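Local coordinates for protein lantibiotic dehydratase (Microbispora corallina, PDB 5EHK) that probably dehydrates serine and threonine residues of the precursor peptide of the lantibiotic NAI-107, using glutamyl-tRNA as the source of the activating glutamate, at residues Phe6-Val11 with Glu385-Ala390. Numbering follows the deposited sequence.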
loop_
_atom_site.group_PDB
_atom_site.type_symbol
_atom_site.label_atom_id
_atom_site.label_comp_id
_atom_site.label_asym_id
_atom_site.label_seq_id
_atom_site.Cartn_x
_atom_site.Cartn_y
_atom_site.Cartn_z
ATOM N N PHE A 6 1.120 24.314 -27.865
ATOM C CA PHE A 6 -0.047 25.071 -27.416
ATOM C C PHE A 6 -0.056 26.466 -28.051
ATOM O O PHE A 6 1.008 27.065 -28.258
ATOM C CB PHE A 6 -0.096 25.193 -25.883
ATOM C CG PHE A 6 -0.056 23.876 -25.172
ATOM C CD1 PHE A 6 -1.143 23.016 -25.213
ATOM C CD2 PHE A 6 1.076 23.493 -24.473
ATOM C CE1 PHE A 6 -1.107 21.802 -24.571
ATOM C CE2 PHE A 6 1.130 22.285 -23.830
ATOM C CZ PHE A 6 0.028 21.428 -23.880
ATOM N N ARG A 7 -1.255 26.955 -28.373
ATOM C CA ARG A 7 -1.464 28.321 -28.832
ATOM C C ARG A 7 -2.417 28.979 -27.838
ATOM O O ARG A 7 -3.480 28.440 -27.568
ATOM C CB ARG A 7 -2.124 28.304 -30.218
ATOM C CG ARG A 7 -2.544 29.684 -30.766
ATOM C CD ARG A 7 -3.516 29.581 -31.977
ATOM N NE ARG A 7 -3.001 28.763 -33.076
ATOM C CZ ARG A 7 -2.289 29.231 -34.098
ATOM N NH1 ARG A 7 -2.000 30.526 -34.156
ATOM N NH2 ARG A 7 -1.846 28.401 -35.043
ATOM N N ALA A 8 -2.054 30.142 -27.302
ATOM C CA ALA A 8 -2.948 30.879 -26.397
ATOM C C ALA A 8 -4.085 31.564 -27.152
ATOM O O ALA A 8 -3.991 31.818 -28.358
ATOM C CB ALA A 8 -2.171 31.902 -25.573
ATOM N N TRP A 9 -5.173 31.831 -26.442
ATOM C CA TRP A 9 -6.309 32.591 -26.973
ATOM C C TRP A 9 -5.926 34.039 -27.231
ATOM O O TRP A 9 -4.958 34.530 -26.661
ATOM C CB TRP A 9 -7.448 32.597 -25.960
ATOM C CG TRP A 9 -8.310 31.390 -25.933
ATOM C CD1 TRP A 9 -8.117 30.210 -26.598
ATOM C CD2 TRP A 9 -9.524 31.246 -25.201
ATOM N NE1 TRP A 9 -9.154 29.343 -26.328
ATOM C CE2 TRP A 9 -10.022 29.955 -25.460
ATOM C CE3 TRP A 9 -10.242 32.089 -24.359
ATOM C CZ2 TRP A 9 -11.200 29.488 -24.905
ATOM C CZ3 TRP A 9 -11.411 31.628 -23.808
ATOM C CH2 TRP A 9 -11.882 30.335 -24.083
ATOM N N ASP A 10 -6.705 34.741 -28.050
ATOM C CA ASP A 10 -6.441 36.161 -28.262
ATOM C C ASP A 10 -6.738 36.937 -26.992
ATOM O O ASP A 10 -5.947 37.791 -26.593
ATOM C CB ASP A 10 -7.339 36.750 -29.354
ATOM C CG ASP A 10 -6.964 36.297 -30.743
ATOM O OD1 ASP A 10 -5.839 35.791 -30.932
ATOM O OD2 ASP A 10 -7.795 36.496 -31.655
ATOM N N VAL A 11 -7.877 36.641 -26.362
ATOM C CA VAL A 11 -8.287 37.361 -25.159
ATOM C C VAL A 11 -7.931 36.561 -23.934
ATOM O O VAL A 11 -7.676 35.354 -24.030
ATOM C CB VAL A 11 -9.792 37.649 -25.123
ATOM C CG1 VAL A 11 -10.202 38.441 -26.346
ATOM C CG2 VAL A 11 -10.576 36.351 -25.034
ATOM N N GLU A 385 5.890 33.515 -24.682
ATOM C CA GLU A 385 6.589 33.051 -23.483
ATOM C C GLU A 385 5.685 32.041 -22.798
ATOM O O GLU A 385 6.068 30.892 -22.578
ATOM C CB GLU A 385 6.923 34.219 -22.544
ATOM C CG GLU A 385 7.859 33.884 -21.365
ATOM C CD GLU A 385 9.223 33.278 -21.763
ATOM O OE1 GLU A 385 9.991 33.904 -22.529
ATOM O OE2 GLU A 385 9.545 32.172 -21.273
ATOM N N ILE A 386 4.462 32.470 -22.528
ATOM C CA ILE A 386 3.487 31.630 -21.891
ATOM C C ILE A 386 3.246 30.347 -22.665
ATOM O O ILE A 386 3.199 29.280 -22.076
ATOM C CB ILE A 386 2.183 32.389 -21.707
ATOM C CG1 ILE A 386 2.447 33.623 -20.834
ATOM C CG2 ILE A 386 1.105 31.481 -21.108
ATOM C CD1 ILE A 386 1.252 34.472 -20.636
ATOM N N GLU A 387 3.158 30.417 -23.981
ATOM C CA GLU A 387 2.989 29.188 -24.744
ATOM C C GLU A 387 4.167 28.234 -24.602
ATOM O O GLU A 387 3.977 27.015 -24.610
ATOM C CB GLU A 387 2.752 29.485 -26.214
ATOM C CG GLU A 387 1.470 30.238 -26.442
ATOM C CD GLU A 387 1.269 30.620 -27.887
ATOM O OE1 GLU A 387 2.181 30.365 -28.697
ATOM O OE2 GLU A 387 0.214 31.204 -28.202
ATOM N N ARG A 388 5.379 28.773 -24.475
ATOM C CA ARG A 388 6.570 27.932 -24.380
ATOM C C ARG A 388 6.656 27.332 -22.964
ATOM O O ARG A 388 7.174 26.235 -22.759
ATOM C CB ARG A 388 7.835 28.747 -24.697
ATOM C CG ARG A 388 8.122 28.933 -26.204
ATOM C CD ARG A 388 9.571 29.401 -26.497
ATOM N NE ARG A 388 10.498 28.277 -26.654
ATOM C CZ ARG A 388 11.625 28.307 -27.369
ATOM N NH1 ARG A 388 11.998 29.416 -27.998
ATOM N NH2 ARG A 388 12.384 27.219 -27.450
ATOM N N ALA A 389 6.106 28.053 -22.000
ATOM C CA ALA A 389 6.117 27.624 -20.616
ATOM C C ALA A 389 5.175 26.441 -20.427
ATOM O O ALA A 389 5.576 25.389 -19.917
ATOM C CB ALA A 389 5.733 28.772 -19.721
ATOM N N ALA A 390 3.918 26.645 -20.826
ATOM C CA ALA A 390 2.929 25.585 -20.895
ATOM C C ALA A 390 3.545 24.318 -21.502
ATOM O O ALA A 390 3.402 23.228 -20.935
ATOM C CB ALA A 390 1.724 26.037 -21.699
#
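Glu387 reaches from its helix to the backbone of the N-terminal strand and makes the one hydrogen bond between the two segments. Ala8 N donates to Glu387 OE2 over 2.7 Å, and the bond is nearly straight at 168°. The N-H comes in from above the carboxylate plane, about 40° out of it. An extended chain beyond CG carries the carboxylate this far from the helix. On the way it runs close to the strand backbone, with Glu387 CB 3.6 Å from Phe6 O. Arg7 CA also lies beside the carboxylate, 3.4 Å from Glu387 OE2.

A charge partner of this buried carboxylate lies outside the two segments. Arg793 NH2 forms a salt bridge with Glu387 OE1 and a hydrogen bond with Phe6 O, so one guanidinium ties both segments together. Arg7 runs alongside Glu387, but its NE stays 6.3 Å from Glu387 OE2.

The apolar part is small. The Phe6 ring lies beside Ala390, with Phe6 CD2 3.8 Å from Ala390 CB. Phe6 CE2 is also 3.8 Å from Ala390 O. Ala8 CB sits beside the Glu387 carboxylate, 3.6 Å from Glu387 OE2.

Strand 6-8 and helix 385-390 run roughly antiparallel, at 145°, with their axes 7.8 Å apart at closest approach. The contact thus lays helix 380-395 against strand 6-17. Strand 785-792 pairs with strand 6-17 and touches Ala8, Ile386 and Glu387. Beyond it, strand 500-508 covers Phe6 through Leu501 and Ala390 through Leu503.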